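Local coordinates for protein SPD1 nuclease (Streptococcus pyogenes, PDB 2XGR) that acts as a prophage-encoded extracellular DNase, a metal-binding hydrolase of the His-Me finger clan that probably cleaves DNA with little regard for sequence, at residues A41-N47 and S207-T212; V49-L53 and D223-V227; A139-L144 and L232-P237. All coordinates share one frame; numbering follows the deposited sequence. Where two conformers were deposited one is given.

Contact 1: residues A41-N47 and S207-T212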
loop_
_atom_site.group_PDB
_atom_site.type_symbol
_atom_site.label_atom_id
_atom_site.label_comp_id
_atom_site.label_asym_id
_atom_site.label_seq_id
_atom_site.Cartn_x
_atom_site.Cartn_y
_atom_site.Cartn_z
ATOM N N ALA A 41 7.019 -13.615 -11.196
ATOM C CA ALA A 41 8.123 -14.320 -11.807
ATOM C C ALA A 41 9.276 -14.352 -10.814
ATOM O O ALA A 41 9.589 -13.333 -10.129
ATOM C CB ALA A 41 8.492 -13.579 -13.134
ATOM N N ASN A 42 9.968 -15.491 -10.705
ATOM C CA ASN A 42 11.166 -15.486 -9.865
ATOM C C ASN A 42 12.315 -14.713 -10.502
ATOM O O ASN A 42 12.767 -15.074 -11.569
ATOM C CB ASN A 42 11.630 -16.925 -9.540
ATOM C CG ASN A 42 12.537 -16.997 -8.304
ATOM O OD1 ASN A 42 13.253 -16.049 -7.937
ATOM N ND2 ASN A 42 12.456 -18.141 -7.602
ATOM N N THR A 43 12.834 -13.702 -9.823
ATOM C CA THR A 43 13.988 -12.979 -10.355
ATOM C C THR A 43 15.312 -13.743 -10.130
ATOM O O THR A 43 16.349 -13.386 -10.707
ATOM C CB THR A 43 14.137 -11.623 -9.715
ATOM O OG1 THR A 43 14.492 -11.809 -8.347
ATOM C CG2 THR A 43 12.819 -10.830 -9.836
ATOM N N HIS A 44 15.296 -14.672 -9.195
ATOM C CA HIS A 44 16.537 -15.279 -8.670
ATOM C C HIS A 44 17.534 -14.316 -8.044
ATOM O O HIS A 44 18.679 -14.685 -7.833
ATOM C CB HIS A 44 17.204 -16.174 -9.763
ATOM C CG HIS A 44 16.266 -17.178 -10.328
ATOM N ND1 HIS A 44 15.817 -18.266 -9.616
ATOM C CD2 HIS A 44 15.623 -17.217 -11.515
ATOM C CE1 HIS A 44 14.916 -18.920 -10.334
ATOM N NE2 HIS A 44 14.798 -18.316 -11.498
ATOM N N TYR A 45 17.119 -13.092 -7.682
ATOM C CA TYR A 45 17.947 -12.247 -6.811
ATOM C C TYR A 45 17.664 -12.569 -5.347
ATOM O O TYR A 45 16.501 -12.696 -4.985
ATOM C CB TYR A 45 17.559 -10.789 -6.993
ATOM C CG TYR A 45 17.952 -10.186 -8.306
ATOM C CD1 TYR A 45 19.306 -10.202 -8.707
ATOM C CD2 TYR A 45 17.018 -9.527 -9.105
ATOM C CE1 TYR A 45 19.711 -9.617 -9.908
ATOM C CE2 TYR A 45 17.407 -8.945 -10.332
ATOM C CZ TYR A 45 18.765 -8.979 -10.706
ATOM O OH TYR A 45 19.184 -8.387 -11.888
ATOM N N LYS A 46 18.698 -12.657 -4.499
ATOM C CA LYS A 46 18.445 -12.739 -3.061
ATOM C C LYS A 46 17.849 -11.395 -2.652
ATOM O O LYS A 46 18.178 -10.368 -3.224
ATOM C CB LYS A 46 19.723 -12.990 -2.258
ATOM C CG LYS A 46 20.269 -14.411 -2.398
ATOM C CD LYS A 46 19.289 -15.475 -1.828
ATOM C CE LYS A 46 19.554 -16.866 -2.522
ATOM N NZ LYS A 46 18.947 -18.041 -1.811
ATOM N N ASN A 47 16.993 -11.416 -1.636
ATOM C CA ASN A 47 16.342 -10.165 -1.213
ATOM C C ASN A 47 17.377 -9.114 -0.780
ATOM O O ASN A 47 17.108 -7.915 -0.832
ATOM C CB ASN A 47 15.376 -10.477 -0.052
ATOM C CG ASN A 47 16.097 -11.043 1.165
ATOM O OD1 ASN A 47 16.305 -12.288 1.287
ATOM N ND2 ASN A 47 16.445 -10.168 2.074
ATOM N N SER A 207 13.243 -19.445 0.075
ATOM C CA SER A 207 14.714 -19.288 0.043
ATOM C C SER A 207 15.196 -17.860 0.004
ATOM O O SER A 207 16.402 -17.628 -0.047
ATOM C CB SER A 207 15.403 -20.160 -1.014
ATOM O OG SER A 207 15.247 -19.645 -2.341
ATOM N N GLY A 208 14.285 -16.892 0.199
ATOM C CA GLY A 208 14.720 -15.484 0.291
ATOM C C GLY A 208 14.926 -14.830 -1.056
ATOM O O GLY A 208 15.475 -13.745 -1.096
ATOM N N GLU A 209 14.463 -15.435 -2.153
ATOM C CA GLU A 209 14.627 -14.846 -3.478
ATOM C C GLU A 209 13.448 -13.928 -3.818
ATOM O O GLU A 209 12.313 -14.245 -3.443
ATOM C CB GLU A 209 14.863 -15.888 -4.593
ATOM C CG GLU A 209 16.334 -16.472 -4.435
ATOM C CD GLU A 209 16.750 -17.549 -5.414
ATOM O OE1 GLU A 209 15.984 -17.954 -6.317
ATOM O OE2 GLU A 209 17.902 -18.030 -5.243
ATOM N N LEU A 210 13.718 -12.853 -4.562
ATOM C CA LEU A 210 12.660 -11.881 -4.901
ATOM C C LEU A 210 11.783 -12.406 -6.002
ATOM O O LEU A 210 12.286 -12.892 -7.064
ATOM C CB LEU A 210 13.282 -10.559 -5.292
ATOM C CG LEU A 210 14.069 -9.923 -4.168
ATOM C CD1 LEU A 210 14.626 -8.552 -4.590
ATOM C CD2 LEU A 210 13.124 -9.810 -2.893
ATOM N N LEU A 211 10.464 -12.198 -5.842
ATOM C CA LEU A 211 9.521 -12.538 -6.855
ATOM C C LEU A 211 8.837 -11.253 -7.357
ATOM O O LEU A 211 8.211 -10.568 -6.562
ATOM C CB LEU A 211 8.440 -13.457 -6.271
ATOM C CG LEU A 211 8.990 -14.640 -5.434
ATOM C CD1 LEU A 211 7.866 -15.474 -4.755
ATOM C CD2 LEU A 211 9.882 -15.586 -6.291
ATOM N N THR A 212 8.957 -10.940 -8.632
ATOM C CA THR A 212 8.317 -9.714 -9.134
ATOM C C THR A 212 6.859 -9.997 -9.314
ATOM O O THR A 212 6.498 -10.904 -10.017
ATOM C CB THR A 212 8.920 -9.192 -10.462
ATOM O OG1 THR A 212 10.265 -8.971 -10.240
ATOM C CG2 THR A 212 8.346 -7.828 -10.771
HETATM O O HOH W 1 20.066 -16.921 -6.218
#
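Thr43 grips the carbonyl oxygen of Leu210 twice. Its backbone N donates to Leu210 O at 2.9 Å, and its OG1 donates to the same oxygen at 2.8 Å, tilted from the carbonyl plane. The hydroxyl can do this because it sits between its own N and carbonyl carbon (chi1 68°); there it also accepts from Tyr45 N, making an ST turn. The antiparallel ladder carries on to both sides: Ala41 and Thr212 exchange two backbone bonds, Leu210 N donates to Tyr45 O at 2.8 Å, and Asn47 N reaches Gly208 O. Between Asn42 and Lys46 the register slips by two residues, a beta bulge. Asn42 OD1 takes part in it, accepting from His44 N from above its carbonyl plane to form an Asx turn.

Outside the ladder, the carboxylate of Glu209 is held at both oxygens. OE2 forms a salt bridge with Lys46 NZ at 3.6 Å and takes a bond from a water that also donates to His44 O. OE1 receives only a weak bond from His44 ND1 (3.3 Å), at the ring edge with ring and carboxylate nearly perpendicular. Lys46 bends at chi2 (-64°) to bring NZ back to Ser207 O as well. Asn42 CG lies against one face of the His44 ring, offset toward its rim, and the same Asn42 CG packs on Leu211 CD2 at 3.6 Å.

Strand 209-214 runs between strand 39-46 and strand 196-204, with Leu210 reaching Val202 and Ile204 on the latter and Leu53 in the loop that follows strand 39-46.

Contact 2: residues V49-L53 and D223-V227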
loop_
_atom_site.group_PDB
_atom_site.type_symbol
_atom_site.label_atom_id
_atom_site.label_comp_id
_atom_site.label_asym_id
_atom_site.label_seq_id
_atom_site.Cartn_x
_atom_site.Cartn_y
_atom_site.Cartn_z
ATOM N N VAL A 49 19.849 -8.045 -2.224
ATOM C CA VAL A 49 20.316 -7.151 -3.271
ATOM C C VAL A 49 19.634 -5.800 -3.248
ATOM O O VAL A 49 20.186 -4.827 -3.735
ATOM C CB VAL A 49 20.201 -7.689 -4.725
ATOM C CG1 VAL A 49 20.779 -9.085 -4.822
ATOM C CG2 VAL A 49 18.717 -7.637 -5.209
ATOM N N SER A 50 18.442 -5.748 -2.653
ATOM C CA SER A 50 17.690 -4.477 -2.643
ATOM C C SER A 50 17.881 -3.798 -1.301
ATOM O O SER A 50 18.016 -4.441 -0.280
ATOM C CB SER A 50 16.195 -4.778 -2.798
ATOM O OG SER A 50 15.492 -3.523 -2.744
ATOM N N SER A 51 17.990 -2.504 -1.308
ATOM C CA SER A 51 17.985 -1.766 -0.043
ATOM C C SER A 51 16.613 -1.205 0.294
ATOM O O SER A 51 16.468 -0.450 1.246
ATOM C CB SER A 51 19.035 -0.623 -0.114
ATOM O OG SER A 51 18.663 0.360 -1.090
ATOM N N LYS A 52 15.604 -1.587 -0.486
ATOM C CA LYS A 52 14.259 -1.058 -0.290
ATOM C C LYS A 52 13.354 -1.828 0.643
ATOM O O LYS A 52 12.278 -1.288 0.975
ATOM C CB LYS A 52 13.538 -0.966 -1.628
ATOM C CG LYS A 52 14.224 0.025 -2.601
ATOM C CD LYS A 52 13.368 0.096 -3.867
ATOM C CE LYS A 52 14.026 1.006 -4.955
ATOM N NZ LYS A 52 13.184 1.088 -6.200
ATOM N N LEU A 53 13.782 -3.013 1.080
ATOM C CA LEU A 53 12.861 -3.995 1.688
ATOM C C LEU A 53 13.164 -4.120 3.183
ATOM O O LEU A 53 14.234 -3.616 3.677
ATOM C CB LEU A 53 13.055 -5.356 1.020
ATOM C CG LEU A 53 13.136 -5.307 -0.539
ATOM C CD1 LEU A 53 13.243 -6.718 -1.076
ATOM C CD2 LEU A 53 11.797 -4.666 -1.004
ATOM N N ASP A 223 11.965 -1.903 -10.746
ATOM C CA ASP A 223 13.343 -1.386 -10.673
ATOM C C ASP A 223 14.314 -2.509 -11.073
ATOM O O ASP A 223 13.890 -3.584 -11.541
ATOM C CB ASP A 223 13.650 -0.830 -9.257
ATOM C CG ASP A 223 13.777 -1.942 -8.178
ATOM O OD1 ASP A 223 13.752 -3.184 -8.414
ATOM O OD2 ASP A 223 13.837 -1.505 -7.017
ATOM N N GLU A 224 15.606 -2.269 -10.938
ATOM C CA GLU A 224 16.508 -3.254 -11.498
ATOM C C GLU A 224 16.671 -4.524 -10.661
ATOM O O GLU A 224 17.407 -5.417 -11.061
ATOM C CB GLU A 224 17.848 -2.611 -11.905
ATOM C CG GLU A 224 18.490 -1.604 -10.964
ATOM C CD GLU A 224 17.573 -0.738 -10.045
ATOM O OE1 GLU A 224 17.872 -0.847 -8.844
ATOM O OE2 GLU A 224 16.651 0.055 -10.457
ATOM N N ASN A 225 15.936 -4.625 -9.530
ATOM C CA ASN A 225 15.876 -5.879 -8.744
ATOM C C ASN A 225 14.514 -6.526 -8.779
ATOM O O ASN A 225 14.251 -7.483 -8.056
ATOM C CB ASN A 225 16.277 -5.606 -7.300
ATOM C CG ASN A 225 17.654 -5.051 -7.193
ATOM O OD1 ASN A 225 18.614 -5.592 -7.795
ATOM N ND2 ASN A 225 17.794 -4.005 -6.415
ATOM N N GLY A 226 13.621 -6.008 -9.629
ATOM C CA GLY A 226 12.334 -6.601 -9.686
ATOM C C GLY A 226 11.289 -6.112 -8.663
ATOM O O GLY A 226 10.219 -6.692 -8.599
ATOM N N VAL A 227 11.627 -5.062 -7.920
ATOM C CA VAL A 227 10.697 -4.476 -6.917
ATOM C C VAL A 227 9.808 -3.489 -7.684
ATOM O O VAL A 227 10.300 -2.693 -8.486
ATOM C CB VAL A 227 11.516 -3.733 -5.867
ATOM C CG1 VAL A 227 10.548 -3.003 -4.815
ATOM C CG2 VAL A 227 12.436 -4.766 -5.189
HETATM O O HOH W 2 20.185 -2.207 -6.019
HETATM O O HOH W 3 15.643 -2.525 -5.271
#
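The amide of Asn225 has Val49 CG2 over one face, 3.4 Å from CG, as the two side chains slide past each other in opposite directions. Close to the amide plane, ND2 gives its hydrogens to two waters. One of them makes a weak bond to Val49 O; the other sits 2.7 Å from Ser50 OG and donates to Asp223 OD2, so it joins both segments. The carboxylate of Asp223 is the second flat group. Asn225 N and Val227 N approach its OD1 from opposite faces, at 2.8 and 2.9 Å, both well out of the plane. Its other oxygen, OD2, takes Lys52 NZ at 2.8 Å on the lone pair anti to OD1, as a hydrogen-bonded salt bridge.

Lys52 arrives fully extended, all torsions beyond chi1 near 180°, and reaches across from one loop to the other with its methylenes beside Asp223. The two backbone donors at OD1 should restrict rotation of the carboxylate, so that OD2 is probably presented to the lysine in one orientation. On the other loop, Ser50 OG accepts from Lys52 N in an ST turn, which shapes the chain leading to the lysine. Away from the charges, Val227 CG2 lies 4.2 Å from Leu53 CD2, and both residues also touch Gln200 of strand 196-204.

Residues 223-227 hold a type I turn, Asp223 to Gly226, whose last residue, Gly226, is in the left-handed region (phi 86°), with Asp223 N bonded to Val227 O: the type I plus G1 bulge hairpin linking strands 221-222 and 228-233, reinforced by an Asx turn at Asp223.

Contact 3: residues A139-L144 and L232-P237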
loop_
_atom_site.group_PDB
_atom_site.type_symbol
_atom_site.label_atom_id
_atom_site.label_comp_id
_atom_site.label_asym_id
_atom_site.label_seq_id
_atom_site.Cartn_x
_atom_site.Cartn_y
_atom_site.Cartn_z
ATOM N N ALA A 139 -4.501 11.947 5.439
ATOM C CA ALA A 139 -5.661 12.491 4.806
ATOM C C ALA A 139 -5.722 11.964 3.384
ATOM O O ALA A 139 -4.758 12.113 2.634
ATOM C CB ALA A 139 -5.518 14.016 4.768
ATOM N N MET A 140 -6.856 11.397 2.965
ATOM C CA MET A 140 -6.916 10.713 1.712
ATOM C C MET A 140 -8.305 10.927 1.094
ATOM O O MET A 140 -9.318 10.869 1.835
ATOM C CB MET A 140 -6.714 9.186 2.001
ATOM C CG MET A 140 -6.479 8.435 0.782
ATOM S SD MET A 140 -6.138 6.690 1.213
ATOM C CE MET A 140 -4.463 6.748 1.862
ATOM N N THR A 141 -8.357 11.130 -0.217
ATOM C CA THR A 141 -9.639 11.087 -0.932
ATOM C C THR A 141 -10.252 9.695 -0.924
ATOM O O THR A 141 -9.552 8.689 -0.856
ATOM C CB THR A 141 -9.572 11.582 -2.374
ATOM O OG1 THR A 141 -8.796 10.696 -3.185
ATOM C CG2 THR A 141 -8.971 13.065 -2.431
ATOM N N ALA A 142 -11.590 9.655 -0.971
ATOM C CA ALA A 142 -12.291 8.344 -1.111
ATOM C C ALA A 142 -11.918 7.682 -2.421
ATOM O O ALA A 142 -11.678 6.474 -2.446
ATOM C CB ALA A 142 -13.866 8.625 -1.058
ATOM N N TRP A 143 -11.727 8.484 -3.482
ATOM C CA TRP A 143 -11.252 8.013 -4.764
ATOM C C TRP A 143 -9.920 7.254 -4.611
ATOM O O TRP A 143 -9.794 6.108 -5.093
ATOM C CB TRP A 143 -11.110 9.221 -5.772
ATOM C CG TRP A 143 -10.773 8.844 -7.158
ATOM C CD1 TRP A 143 -9.550 8.955 -7.760
ATOM C CD2 TRP A 143 -11.669 8.386 -8.163
ATOM N NE1 TRP A 143 -9.616 8.522 -9.059
ATOM C CE2 TRP A 143 -10.912 8.191 -9.344
ATOM C CE3 TRP A 143 -13.053 8.159 -8.195
ATOM C CZ2 TRP A 143 -11.486 7.762 -10.537
ATOM C CZ3 TRP A 143 -13.617 7.746 -9.392
ATOM C CH2 TRP A 143 -12.833 7.513 -10.520
ATOM N N LEU A 144 -8.952 7.862 -3.927
ATOM C CA LEU A 144 -7.635 7.193 -3.754
ATOM C C LEU A 144 -7.799 5.949 -2.862
ATOM O O LEU A 144 -7.181 4.908 -3.080
ATOM C CB LEU A 144 -6.637 8.149 -3.110
ATOM C CG LEU A 144 -5.282 7.483 -2.811
ATOM C CD1 LEU A 144 -4.663 6.782 -4.007
ATOM C CD2 LEU A 144 -4.347 8.584 -2.280
ATOM N N LEU A 232 0.351 6.755 -6.909
ATOM C CA LEU A 232 -1.032 7.183 -7.085
ATOM C C LEU A 232 -1.227 8.594 -6.624
ATOM O O LEU A 232 -0.625 9.026 -5.626
ATOM C CB LEU A 232 -1.985 6.263 -6.274
ATOM C CG LEU A 232 -1.932 4.798 -6.676
ATOM C CD1 LEU A 232 -2.945 3.941 -5.809
ATOM C CD2 LEU A 232 -2.314 4.667 -8.134
ATOM N N GLU A 233 -2.086 9.318 -7.341
ATOM C CA GLU A 233 -2.386 10.699 -6.959
ATOM C C GLU A 233 -3.429 10.752 -5.870
ATOM O O GLU A 233 -4.457 10.037 -5.930
ATOM C CB GLU A 233 -2.899 11.508 -8.222
ATOM C CG GLU A 233 -1.935 11.580 -9.379
ATOM C CD GLU A 233 -0.647 12.371 -9.091
ATOM O OE1 GLU A 233 -0.686 13.396 -8.364
ATOM O OE2 GLU A 233 0.425 11.906 -9.563
ATOM N N ASN A 234 -3.230 11.638 -4.898
ATOM C CA ASN A 234 -4.196 11.850 -3.837
ATOM C C ASN A 234 -5.076 13.039 -4.280
ATOM O O ASN A 234 -4.808 14.200 -3.916
ATOM C CB ASN A 234 -3.512 12.131 -2.513
ATOM C CG ASN A 234 -4.460 12.106 -1.320
ATOM O OD1 ASN A 234 -5.631 11.674 -1.435
ATOM N ND2 ASN A 234 -3.942 12.473 -0.154
ATOM N N SER A 235 -6.079 12.721 -5.100
ATOM C CA SER A 235 -7.039 13.675 -5.661
ATOM C C SER A 235 -8.329 12.920 -5.986
ATOM O O SER A 235 -8.396 11.684 -5.819
ATOM C CB SER A 235 -6.440 14.315 -6.945
ATOM O OG SER A 235 -6.183 13.320 -7.913
ATOM N N ALA A 236 -9.317 13.621 -6.530
ATOM C CA ALA A 236 -10.541 12.937 -6.966
ATOM C C ALA A 236 -11.198 13.765 -8.051
ATOM O O ALA A 236 -11.091 15.000 -8.010
ATOM C CB ALA A 236 -11.511 12.788 -5.814
ATOM N N PRO A 237 -11.912 13.101 -8.968
ATOM C CA PRO A 237 -12.465 13.754 -10.153
ATOM C C PRO A 237 -13.255 15.023 -9.856
ATOM O O PRO A 237 -13.156 15.994 -10.620
ATOM C CB PRO A 237 -13.386 12.688 -10.709
ATOM C CG PRO A 237 -12.659 11.427 -10.379
ATOM C CD PRO A 237 -12.129 11.646 -9.013
#
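Asn234 uses its side-chain amide to clasp the backbone of residues 139-141 much as a strand would. OD1 accepts from Thr141 N at 3.0 Å, almost straight (170°) and in the carbonyl plane, while ND2 donates to Ala139 O at 2.9 Å with a second bond to Pro194 O. With CG anti to the backbone N (chi1 -169°), the amide is carried across to that chain, and three bonds fix which way round it lies.

Thr141 is the N-cap of helix 142-146. Its OG1 accepts from Leu144 N and donates to Ser235 O at 2.8 Å, approaching that carbonyl from above its plane. One hydroxyl therefore caps the first turn and ties the helix start to the chain beyond strand 228-233.

Trp143 lays its indole under Pro237, whose CD stands 3.5 Å from the centre of the five-membered ring in a CH-pi contact; NE1 is bonded to Glu158. Ala236 CB touches Trp143 CB, and Leu144 CD1 packs on Leu232 CB at 3.5 Å, close to Met160 of helix 160-173.

Strands 119-121 and 137-139, paired antiparallel, with helix 142-146 are consistent with the beta-beta-alpha element of His-Me finger nucleases. The Asn234 amide and Thr141 hydroxyl are satisfied by main-chain groups, ND2 and OG1 with two each, which implies that directional bonds to backbone set how the helix start lies on the strand end.

Contacts 1 and 2 are neighbours, their centres 10 Å apart: Thr212 OG1 probably hydrogen-bonds to Gly226 O, and Tyr45 packs against the backbone of Asn225. Contact 3 lies on the opposite side of the chain's centre, about 32 Å from contact 1, centre to centre, yet both reach the large antiparallel sheet. Contact 2 is the surface one, two loops joined by charge and water. Contact 1 is partly buried, a true strand pairing whose backbone ladder has a lysine-glutamate pair on its solvent side. Contact 3, also partly buried, replaces the ladder with side chains bonding to backbone, joining a helix start to a strand end without any salt bridge.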